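PDB 4X1O: 16S rRNA (adenine(1408)-N(1))-methyltransferase from Catenulispora acidiphila, which probably methylates the N1 position of an adenine in 16S ribosomal RNA, using S-adenosyl-L-methionine as donor, a modification linked to aminoglycoside resistance. Local coordinates for residues A59-A62 with Y63-I67; I171-E174 with I175-L178; T33-P37 with D38-K42; T87-R90 with A91-P95. One frame throughout, in Å; residues are numbered along the deposited sequence.

Contact 1. Residues A59-A62 with Y63-I67; sequences ARTA and YRQAI
Arg64 and Gln65 fold back over the carbonyls of Arg60 and Thr61, one turn behind them in helix 60-68. With its CG placed beside the backbone N (chi1 -68°), Arg64 lays CG 3.3 Å from Arg60 O. The chain then bends at chi3 (65°) and carries the guanidinium away from that carbonyl, with NH1 making a weak hydrogen bond to Ser218 OG. Gln65 starts in the same rotamer, and its CG comes to 3.4 Å from Thr61 O. Tyr63 swings the other way: its CG lies opposite the backbone N, with Arg60 O at the ring edge and Ile67 CG1 3.7 Å above one face, offset toward the rim. Its OH is bonded to Gly98 O. Arg60 stretches out fully to give NH1 to Ser219 O, while Thr61 OG1 is bonded to Ser218 N. Four i-to-i+4 backbone bonds carry the turn, from Tyr63 N to Ala59 O (3.0 Å) through to Ala66 N to Ala62 O (2.9 Å). The methyls of Ala62 and Ala66 pack on Leu103 and Val74 of the sheet. This is the helix of the first beta-alpha-beta unit of a Rossmann-like methyltransferase, and Thr61 is a binding residue for S-adenosyl-L-methionine.

Contact 2. Residues I171-E174 with I175-L178; sequences IPLE and IRDL
The flat carbonyl group of Pro172 is met from above its plane: Ile175 N stands 41° out of it, at 3.0 Å from Pro172 O, away from the lone-pair directions. The Glu174 carboxylate turns out of the contact, OE2 to Gly131 N; that of Asp177 puts OD1 in a salt bridge with Arg135 while also taking a water of the turn. Residues 171-178 form an irregular, turn-rich linker that includes a type I beta turn from Ile175 to Leu178, between strand 157-163 and helix 183-188. A weak bond, Arg176 N to Leu173 O at 3.4 Å, follows one residue on and overlaps the turn. The apolar part centres on Ile175. Ile171 and Ile175 cross at about a right angle, and Ile171 CG2 meets Ile175 CG1 at 3.8 Å. The Ile175 CG1 branch sits between backbone N and carbonyl carbon (chi1 57°), which also brings it to 3.6 Å from Pro172 O. The buried Ile175 packs further on Leu134, Ile166 and Trp167, holding the linker against helix 131-139. Arg176 runs outward instead, its aliphatic chain lying across Leu173 with CD 3.6 Å from Leu173 CD1. The water on Asp177 OD1 donates to it, and its very short approach to Leu173 O is doubtful. A second water closes the other flank: it donates to Ile171 O at 2.9 Å and accepts from Arg176 NE at 2.9 Å.

Contact 3. Residues T33-P37 with D38-K42; sequences TDLDP and DEWAK
Asp36 turns its carboxylate onto the start of helix 37-46, where OD2 accepts from Glu39 N. The modelled 2.5 Å between Asp36 OD2 and Glu39 N is very short, so the exact length is doubtful, but the capping direction is clear. A trans first torsion (chi1 173°) carries OD2 over the first turn. The same oxygen stands 3.2 Å from Asp38 N at too poor an angle to bond. The backbone carbonyl of Asp36 is used as well, accepting Trp40 N at 3.0 Å with the donor nearly along the C=O axis. Asp36 is thus the N-cap, with Pro37, which has no N-H to offer, as the first helical residue. Leu35 and Trp40, just before the cap and in the first turn, close a hydrophobic staple: Leu35 CD2 lies over one face of the indole, 3.9 Å from the centroid of the five-membered ring of Trp40 and 23° off its normal, a CH-pi contact. The buried indole gives its NE1 to Ala116 O and rests on Leu73 and Val75 of strand 72-78. One residue along, Pro37 O takes Ala41 N at 3.0 Å, and Lys42 N is bonded to Asp38 O in turn.

Contact 4. Residues T87-R90 with A91-P95; sequences TAVR and AARKP
This is a local contact at the C-terminal end of helix 85-91, where the chain leaves the helix for the loop to strand 103-107. The bonds between turns weaken along it. Ala91 N still reaches Thr87 O at 2.8 Å; Ala92 N is shared weakly between Ala88 O, 3.1 Å away, and Val89 O; and Arg93 N makes a long, weak bond to Arg90 O. Arg93 then doubles back along the helix end. With CG trans to its own carbonyl carbon (chi1 -65°), Arg93 sets that atom 3.5 Å from Val89 O, and the extended chain brings the guanidinium over Arg90 CA with one face. NH1 comes to 3.8 Å from Arg90 CG, and NH2 to 3.9 Å from Val89 CG1. A water gives a hydrogen to Arg90 O and accepts weakly from Arg93 NH1. The two arginines run side by side, their guanidinium planes 74° apart, and the charge of Arg90 is met by a salt bridge to Glu86 and a cation-pi contact with Trp220. Thr87 OG1 is bonded to Asp58 O and Trp220 NE1. Weak, long terminal bonds mark a helix C-terminus, here in the beta-alpha-beta crossover from strand 72-78 to strand 103-107 of the Rossmann-like sheet.

Contacts 1 and 4 lie on neighbouring helices that flank the central sheet and touch each other, Tyr63 CB meeting Thr87 CG2 at 3.7 Å. Both are partly buried, and both pack on strand 103-107. Contact 1 is the regular start of its helix and includes a cofactor-binding residue, whereas contact 4 is the weakening end of its helix. Contacts 2 and 3 are surface contacts on opposite sides of the chain's centre, about 38 Å apart between centres. In each a buried side chain, Ile175 or Trp40, ties the exposed segment to the body, but contact 3 depends on a carboxylate cap and an indole face, contact 2 on a turn-rich backbone, bridging water and aliphatic packing.

Contact 1. Residues A59-A62 with Y63-I67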
loop_
_atom_site.group_PDB
_atom_site.type_symbol
_atom_site.label_atom_id
_atom_site.label_comp_id
_atom_site.label_asym_id
_atom_site.label_seq_id
_atom_site.Cartn_x
_atom_site.Cartn_y
_atom_site.Cartn_z
ATOM N N ALA A 59 6.779 -7.426 1.194
ATOM C CA ALA A 59 6.630 -6.961 -0.181
ATOM C C ALA A 59 6.498 -8.080 -1.211
ATOM O O ALA A 59 6.638 -7.828 -2.400
ATOM C CB ALA A 59 7.780 -6.037 -0.562
ATOM N N ARG A 60 6.187 -9.298 -0.770
ATOM C CA ARG A 60 5.876 -10.363 -1.715
ATOM C C ARG A 60 4.620 -10.012 -2.516
ATOM O O ARG A 60 4.494 -10.389 -3.670
ATOM C CB ARG A 60 5.691 -11.716 -1.005
ATOM C CG ARG A 60 5.536 -12.869 -1.993
ATOM C CD ARG A 60 5.373 -14.237 -1.333
ATOM N NE ARG A 60 5.366 -15.293 -2.342
ATOM C CZ ARG A 60 5.256 -16.596 -2.086
ATOM N NH1 ARG A 60 5.124 -17.040 -0.839
ATOM N NH2 ARG A 60 5.287 -17.466 -3.091
ATOM N N THR A 61 3.680 -9.286 -1.903
ATOM C CA THR A 61 2.461 -8.948 -2.632
ATOM C C THR A 61 2.769 -8.003 -3.802
ATOM O O THR A 61 2.260 -8.187 -4.911
ATOM C CB THR A 61 1.417 -8.326 -1.685
ATOM O OG1 THR A 61 1.178 -9.241 -0.614
ATOM C CG2 THR A 61 0.111 -8.062 -2.414
ATOM N N ALA A 62 3.620 -7.015 -3.552
ATOM C CA ALA A 62 4.074 -6.090 -4.588
ATOM C C ALA A 62 4.832 -6.832 -5.677
ATOM O O ALA A 62 4.657 -6.569 -6.864
ATOM C CB ALA A 62 4.951 -5.005 -3.985
ATOM N N TYR A 63 5.677 -7.763 -5.259
ATOM C CA TYR A 63 6.438 -8.572 -6.209
ATOM C C TYR A 63 5.514 -9.354 -7.140
ATOM O O TYR A 63 5.715 -9.363 -8.343
ATOM C CB TYR A 63 7.349 -9.524 -5.447
ATOM C CG TYR A 63 8.048 -10.555 -6.303
ATOM C CD1 TYR A 63 9.160 -10.217 -7.064
ATOM C CD2 TYR A 63 7.606 -11.875 -6.337
ATOM C CE1 TYR A 63 9.816 -11.175 -7.843
ATOM C CE2 TYR A 63 8.247 -12.835 -7.113
ATOM C CZ TYR A 63 9.347 -12.482 -7.864
ATOM O OH TYR A 63 9.975 -13.450 -8.628
ATOM N N ARG A 64 4.488 -9.988 -6.578
ATOM C CA ARG A 64 3.546 -10.751 -7.376
ATOM C C ARG A 64 2.762 -9.854 -8.334
ATOM O O ARG A 64 2.482 -10.274 -9.450
ATOM C CB ARG A 64 2.588 -11.547 -6.477
ATOM C CG ARG A 64 3.283 -12.669 -5.698
ATOM C CD ARG A 64 2.286 -13.555 -4.946
ATOM N NE ARG A 64 1.419 -14.283 -5.869
ATOM C CZ ARG A 64 0.096 -14.344 -5.764
ATOM N NH1 ARG A 64 -0.520 -13.726 -4.764
ATOM N NH2 ARG A 64 -0.611 -15.031 -6.655
ATOM N N GLN A 65 2.406 -8.641 -7.902
ATOM C CA GLN A 65 1.803 -7.673 -8.815
ATOM C C GLN A 65 2.725 -7.347 -9.981
ATOM O O GLN A 65 2.296 -7.305 -11.124
ATOM C CB GLN A 65 1.453 -6.382 -8.092
ATOM C CG GLN A 65 0.316 -6.514 -7.099
ATOM C CD GLN A 65 0.233 -5.308 -6.198
ATOM O OE1 GLN A 65 1.206 -4.572 -6.052
ATOM N NE2 GLN A 65 -0.934 -5.081 -5.608
ATOM N N ALA A 66 3.986 -7.076 -9.663
ATOM C CA ALA A 66 4.963 -6.720 -10.680
ATOM C C ALA A 66 5.132 -7.862 -11.682
ATOM O O ALA A 66 5.243 -7.623 -12.885
ATOM C CB ALA A 66 6.304 -6.359 -10.026
ATOM N N ILE A 67 5.154 -9.097 -11.186
ATOM C CA ILE A 67 5.350 -10.254 -12.055
ATOM C C ILE A 67 4.128 -10.422 -12.965
ATOM O O ILE A 67 4.268 -10.709 -14.167
ATOM C CB ILE A 67 5.589 -11.555 -11.245
ATOM C CG1 ILE A 67 6.890 -11.467 -10.435
ATOM C CG2 ILE A 67 5.631 -12.772 -12.175
ATOM C CD1 ILE A 67 8.123 -11.441 -11.315
#

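Contact 2. Residues I171-E174 with I175-L178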
loop_
_atom_site.group_PDB
_atom_site.type_symbol
_atom_site.label_atom_id
_atom_site.label_comp_id
_atom_site.label_asym_id
_atom_site.label_seq_id
_atom_site.Cartn_x
_atom_site.Cartn_y
_atom_site.Cartn_z
ATOM N N ILE A 171 -5.700 -7.684 20.459
ATOM C CA ILE A 171 -5.762 -6.531 19.579
ATOM C C ILE A 171 -4.426 -5.787 19.618
ATOM O O ILE A 171 -3.940 -5.450 20.696
ATOM C CB ILE A 171 -6.913 -5.595 20.000
ATOM C CG1 ILE A 171 -8.227 -6.385 20.071
ATOM C CG2 ILE A 171 -7.025 -4.393 19.067
ATOM C CD1 ILE A 171 -9.409 -5.572 20.548
ATOM N N PRO A 172 -3.828 -5.531 18.445
ATOM C CA PRO A 172 -2.554 -4.802 18.382
ATOM C C PRO A 172 -2.619 -3.436 19.056
ATOM O O PRO A 172 -3.624 -2.730 18.949
ATOM C CB PRO A 172 -2.309 -4.636 16.878
ATOM C CG PRO A 172 -3.130 -5.717 16.235
ATOM C CD PRO A 172 -4.326 -5.892 17.108
ATOM N N LEU A 173 -1.525 -3.064 19.721
ATOM C CA LEU A 173 -1.456 -1.812 20.461
ATOM C C LEU A 173 -1.884 -0.580 19.675
ATOM O O LEU A 173 -2.495 0.341 20.238
ATOM C CB LEU A 173 -0.020 -1.620 20.973
ATOM C CG LEU A 173 0.229 -0.421 21.890
ATOM C CD1 LEU A 173 -0.667 -0.491 23.123
ATOM C CD2 LEU A 173 1.686 -0.411 22.294
ATOM N N GLU A 174 -1.579 -0.544 18.377
ATOM C CA GLU A 174 -1.834 0.663 17.605
ATOM C C GLU A 174 -3.324 0.944 17.393
ATOM O O GLU A 174 -3.682 2.047 16.988
ATOM C CB GLU A 174 -1.099 0.606 16.251
ATOM C CG GLU A 174 -1.428 -0.593 15.367
ATOM C CD GLU A 174 -0.416 -1.735 15.508
ATOM O OE1 GLU A 174 -0.079 -2.124 16.655
ATOM O OE2 GLU A 174 0.050 -2.246 14.458
ATOM N N ILE A 175 -4.189 -0.027 17.667
ATOM C CA ILE A 175 -5.624 0.246 17.571
ATOM C C ILE A 175 -6.422 -0.196 18.783
ATOM O O ILE A 175 -7.651 -0.143 18.744
ATOM C CB ILE A 175 -6.256 -0.429 16.341
ATOM C CG1 ILE A 175 -6.002 -1.940 16.394
ATOM C CG2 ILE A 175 -5.721 0.202 15.056
ATOM C CD1 ILE A 175 -6.934 -2.748 15.572
ATOM N N ARG A 176 -5.766 -0.614 19.864
ATOM C CA ARG A 176 -6.529 -1.297 20.905
ATOM C C ARG A 176 -7.387 -0.330 21.716
ATOM O O ARG A 176 -8.305 -0.756 22.410
ATOM C CB ARG A 176 -5.623 -2.105 21.829
ATOM C CG ARG A 176 -4.735 -1.297 22.745
ATOM C CD ARG A 176 -3.809 -2.237 23.519
ATOM N NE ARG A 176 -4.534 -3.053 24.487
ATOM C CZ ARG A 176 -4.621 -2.764 25.780
ATOM N NH1 ARG A 176 -4.012 -1.687 26.262
ATOM N NH2 ARG A 176 -5.305 -3.554 26.594
ATOM N N ASP A 177 -7.098 0.964 21.616
ATOM C CA ASP A 177 -7.914 1.975 22.283
ATOM C C ASP A 177 -9.045 2.471 21.394
ATOM O O ASP A 177 -9.833 3.326 21.811
ATOM C CB ASP A 177 -7.055 3.167 22.730
ATOM C CG ASP A 177 -6.343 3.852 21.567
ATOM O OD1 ASP A 177 -5.662 3.144 20.781
ATOM O OD2 ASP A 177 -6.451 5.097 21.450
ATOM N N LEU A 178 -9.136 1.930 20.181
ATOM C CA LEU A 178 -10.145 2.371 19.216
ATOM C C LEU A 178 -11.224 1.328 19.028
ATOM O O LEU A 178 -10.946 0.128 19.004
ATOM C CB LEU A 178 -9.500 2.682 17.867
ATOM C CG LEU A 178 -8.253 3.574 17.911
ATOM C CD1 LEU A 178 -7.665 3.705 16.509
ATOM C CD2 LEU A 178 -8.580 4.932 18.499
HETATM O O HOH W 1 -5.033 -5.622 23.337
HETATM O O HOH W 2 -3.066 2.112 21.835
#

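Contact 3. Residues T33-P37 with D38-K42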
loop_
_atom_site.group_PDB
_atom_site.type_symbol
_atom_site.label_atom_id
_atom_site.label_comp_id
_atom_site.label_asym_id
_atom_site.label_seq_id
_atom_site.Cartn_x
_atom_site.Cartn_y
_atom_site.Cartn_z
ATOM N N THR A 33 20.151 2.109 -1.750
ATOM C CA THR A 33 20.895 2.911 -2.709
ATOM C C THR A 33 20.099 4.133 -3.131
ATOM O O THR A 33 18.874 4.182 -2.971
ATOM C CB THR A 33 21.277 2.098 -3.966
ATOM O OG1 THR A 33 21.908 2.959 -4.923
ATOM C CG2 THR A 33 20.048 1.479 -4.601
ATOM N N ASP A 34 20.801 5.115 -3.679
ATOM C CA ASP A 34 20.172 6.337 -4.148
ATOM C C ASP A 34 19.446 6.102 -5.462
ATOM O O ASP A 34 20.045 5.666 -6.448
ATOM C CB ASP A 34 21.213 7.444 -4.311
ATOM C CG ASP A 34 21.824 7.859 -2.990
ATOM O OD1 ASP A 34 21.086 7.888 -1.983
ATOM O OD2 ASP A 34 23.039 8.143 -2.955
ATOM N N LEU A 35 18.152 6.390 -5.470
ATOM C CA LEU A 35 17.366 6.265 -6.687
ATOM C C LEU A 35 17.847 7.259 -7.735
ATOM O O LEU A 35 17.855 8.465 -7.496
ATOM C CB LEU A 35 15.883 6.480 -6.397
ATOM C CG LEU A 35 14.981 6.549 -7.630
ATOM C CD1 LEU A 35 15.129 5.293 -8.482
ATOM C CD2 LEU A 35 13.534 6.750 -7.213
ATOM N N ASP A 36 18.260 6.747 -8.890
ATOM C CA ASP A 36 18.661 7.611 -9.990
ATOM C C ASP A 36 17.447 8.330 -10.553
ATOM O O ASP A 36 16.551 7.686 -11.082
ATOM C CB ASP A 36 19.348 6.816 -11.100
ATOM C CG ASP A 36 19.617 7.661 -12.334
ATOM O OD1 ASP A 36 20.549 8.493 -12.300
ATOM O OD2 ASP A 36 18.892 7.498 -13.336
ATOM N N PRO A 37 17.430 9.666 -10.455
ATOM C CA PRO A 37 16.325 10.493 -10.949
ATOM C C PRO A 37 16.007 10.253 -12.424
ATOM O O PRO A 37 14.829 10.197 -12.770
ATOM C CB PRO A 37 16.832 11.921 -10.727
ATOM C CG PRO A 37 17.824 11.802 -9.632
ATOM C CD PRO A 37 18.502 10.485 -9.861
ATOM N N ASP A 38 17.029 10.115 -13.267
ATOM C CA ASP A 38 16.825 9.880 -14.696
ATOM C C ASP A 38 16.128 8.545 -14.957
ATOM O O ASP A 38 15.159 8.486 -15.715
ATOM C CB ASP A 38 18.158 9.919 -15.451
ATOM C CG ASP A 38 18.528 11.316 -15.921
ATOM O OD1 ASP A 38 17.638 12.195 -15.953
ATOM O OD2 ASP A 38 19.711 11.532 -16.270
ATOM N N GLU A 39 16.618 7.482 -14.322
ATOM C CA GLU A 39 16.027 6.158 -14.475
ATOM C C GLU A 39 14.583 6.137 -13.963
ATOM O O GLU A 39 13.728 5.495 -14.542
ATOM C CB GLU A 39 16.858 5.097 -13.747
ATOM C CG GLU A 39 16.129 3.782 -13.502
ATOM C CD GLU A 39 15.787 3.037 -14.785
ATOM O OE1 GLU A 39 16.400 3.326 -15.836
ATOM O OE2 GLU A 39 14.899 2.158 -14.737
ATOM N N TRP A 40 14.341 6.855 -12.872
ATOM C CA TRP A 40 13.013 6.963 -12.268
ATOM C C TRP A 40 12.026 7.617 -13.235
ATOM O O TRP A 40 10.905 7.132 -13.432
ATOM C CB TRP A 40 13.123 7.758 -10.960
ATOM C CG TRP A 40 11.824 8.035 -10.212
ATOM C CD1 TRP A 40 11.393 9.248 -9.763
ATOM C CD2 TRP A 40 10.832 7.081 -9.802
ATOM N NE1 TRP A 40 10.193 9.114 -9.107
ATOM C CE2 TRP A 40 9.827 7.794 -9.116
ATOM C CE3 TRP A 40 10.696 5.698 -9.945
ATOM C CZ2 TRP A 40 8.692 7.172 -8.585
ATOM C CZ3 TRP A 40 9.569 5.079 -9.413
ATOM C CH2 TRP A 40 8.584 5.817 -8.746
ATOM N N ALA A 41 12.458 8.704 -13.857
ATOM C CA ALA A 41 11.630 9.405 -14.831
ATOM C C ALA A 41 11.367 8.528 -16.057
ATOM O O ALA A 41 10.246 8.466 -16.549
ATOM C CB ALA A 41 12.291 10.719 -15.238
ATOM N N LYS A 42 12.403 7.847 -16.548
ATOM C CA LYS A 42 12.237 6.970 -17.708
ATOM C C LYS A 42 11.310 5.799 -17.408
ATOM O O LYS A 42 10.484 5.426 -18.243
ATOM C CB LYS A 42 13.598 6.447 -18.200
ATOM C CG LYS A 42 14.480 7.505 -18.844
ATOM C CD LYS A 42 15.778 6.905 -19.377
ATOM C CE LYS A 42 16.578 7.938 -20.160
ATOM N NZ LYS A 42 17.767 7.356 -20.850
#

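Contact 4. Residues T87-R90 with A91-P95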
loop_
_atom_site.group_PDB
_atom_site.type_symbol
_atom_site.label_atom_id
_atom_site.label_comp_id
_atom_site.label_asym_id
_atom_site.label_seq_id
_atom_site.Cartn_x
_atom_site.Cartn_y
_atom_site.Cartn_z
ATOM N N THR A 87 12.525 -10.056 -0.993
ATOM C CA THR A 87 11.832 -9.678 -2.210
ATOM C C THR A 87 12.788 -8.951 -3.146
ATOM O O THR A 87 12.815 -9.208 -4.342
ATOM C CB THR A 87 10.612 -8.778 -1.914
ATOM O OG1 THR A 87 9.606 -9.559 -1.267
ATOM C CG2 THR A 87 10.040 -8.211 -3.210
ATOM N N ALA A 88 13.571 -8.037 -2.592
ATOM C CA ALA A 88 14.488 -7.251 -3.405
ATOM C C ALA A 88 15.553 -8.131 -4.059
ATOM O O ALA A 88 15.907 -7.914 -5.221
ATOM C CB ALA A 88 15.145 -6.163 -2.565
ATOM N N VAL A 89 16.047 -9.119 -3.319
ATOM C CA VAL A 89 17.053 -10.046 -3.859
ATOM C C VAL A 89 16.468 -10.841 -5.031
ATOM O O VAL A 89 17.101 -10.986 -6.085
ATOM C CB VAL A 89 17.581 -11.011 -2.774
ATOM C CG1 VAL A 89 18.376 -12.148 -3.396
ATOM C CG2 VAL A 89 18.443 -10.262 -1.758
ATOM N N ARG A 90 15.242 -11.322 -4.852
ATOM C CA ARG A 90 14.553 -12.080 -5.891
ATOM C C ARG A 90 14.266 -11.209 -7.110
ATOM O O ARG A 90 14.409 -11.656 -8.251
ATOM C CB ARG A 90 13.258 -12.679 -5.334
ATOM C CG ARG A 90 13.516 -13.812 -4.335
ATOM C CD ARG A 90 12.211 -14.416 -3.848
ATOM N NE ARG A 90 12.266 -15.872 -3.715
ATOM C CZ ARG A 90 12.199 -16.521 -2.560
ATOM N NH1 ARG A 90 12.082 -15.846 -1.431
ATOM N NH2 ARG A 90 12.243 -17.844 -2.532
ATOM N N ALA A 91 13.883 -9.958 -6.869
ATOM C CA ALA A 91 13.482 -9.073 -7.956
ATOM C C ALA A 91 14.670 -8.619 -8.814
ATOM O O ALA A 91 14.488 -8.244 -9.973
ATOM C CB ALA A 91 12.721 -7.858 -7.389
ATOM N N ALA A 92 15.883 -8.680 -8.253
ATOM C CA ALA A 92 17.094 -8.202 -8.916
ATOM C C ALA A 92 17.683 -9.216 -9.887
ATOM O O ALA A 92 18.608 -8.911 -10.645
ATOM C CB ALA A 92 18.150 -7.835 -7.871
ATOM N N ARG A 93 17.170 -10.436 -9.829
ATOM C CA ARG A 93 17.669 -11.520 -10.659
ATOM C C ARG A 93 17.243 -11.349 -12.112
ATOM O O ARG A 93 16.442 -10.480 -12.427
ATOM C CB ARG A 93 17.180 -12.857 -10.113
ATOM C CG ARG A 93 17.740 -13.156 -8.748
ATOM C CD ARG A 93 17.182 -14.432 -8.171
ATOM N NE ARG A 93 17.880 -14.775 -6.935
ATOM C CZ ARG A 93 17.356 -15.492 -5.951
ATOM N NH1 ARG A 93 16.115 -15.950 -6.053
ATOM N NH2 ARG A 93 18.075 -15.750 -4.865
ATOM N N LYS A 94 17.828 -12.153 -13.004
ATOM C CA LYS A 94 17.391 -12.140 -14.400
ATOM C C LYS A 94 15.904 -12.491 -14.491
ATOM O O LYS A 94 15.392 -13.214 -13.642
ATOM C CB LYS A 94 18.224 -13.118 -15.230
ATOM C CG LYS A 94 19.628 -12.613 -15.565
ATOM C CD LYS A 94 19.576 -11.332 -16.401
ATOM C CE LYS A 94 20.843 -11.159 -17.237
ATOM N NZ LYS A 94 20.922 -9.806 -17.863
ATOM N N PRO A 95 15.207 -11.975 -15.518
ATOM C CA PRO A 95 13.779 -12.281 -15.698
ATOM C C PRO A 95 13.514 -13.782 -15.676
ATOM O O PRO A 95 12.556 -14.227 -15.038
ATOM C CB PRO A 95 13.461 -11.693 -17.076
ATOM C CG PRO A 95 14.471 -10.609 -17.268
ATOM C CD PRO A 95 15.719 -11.079 -16.569
HETATM O O HOH W 3 13.930 -14.682 -8.286
#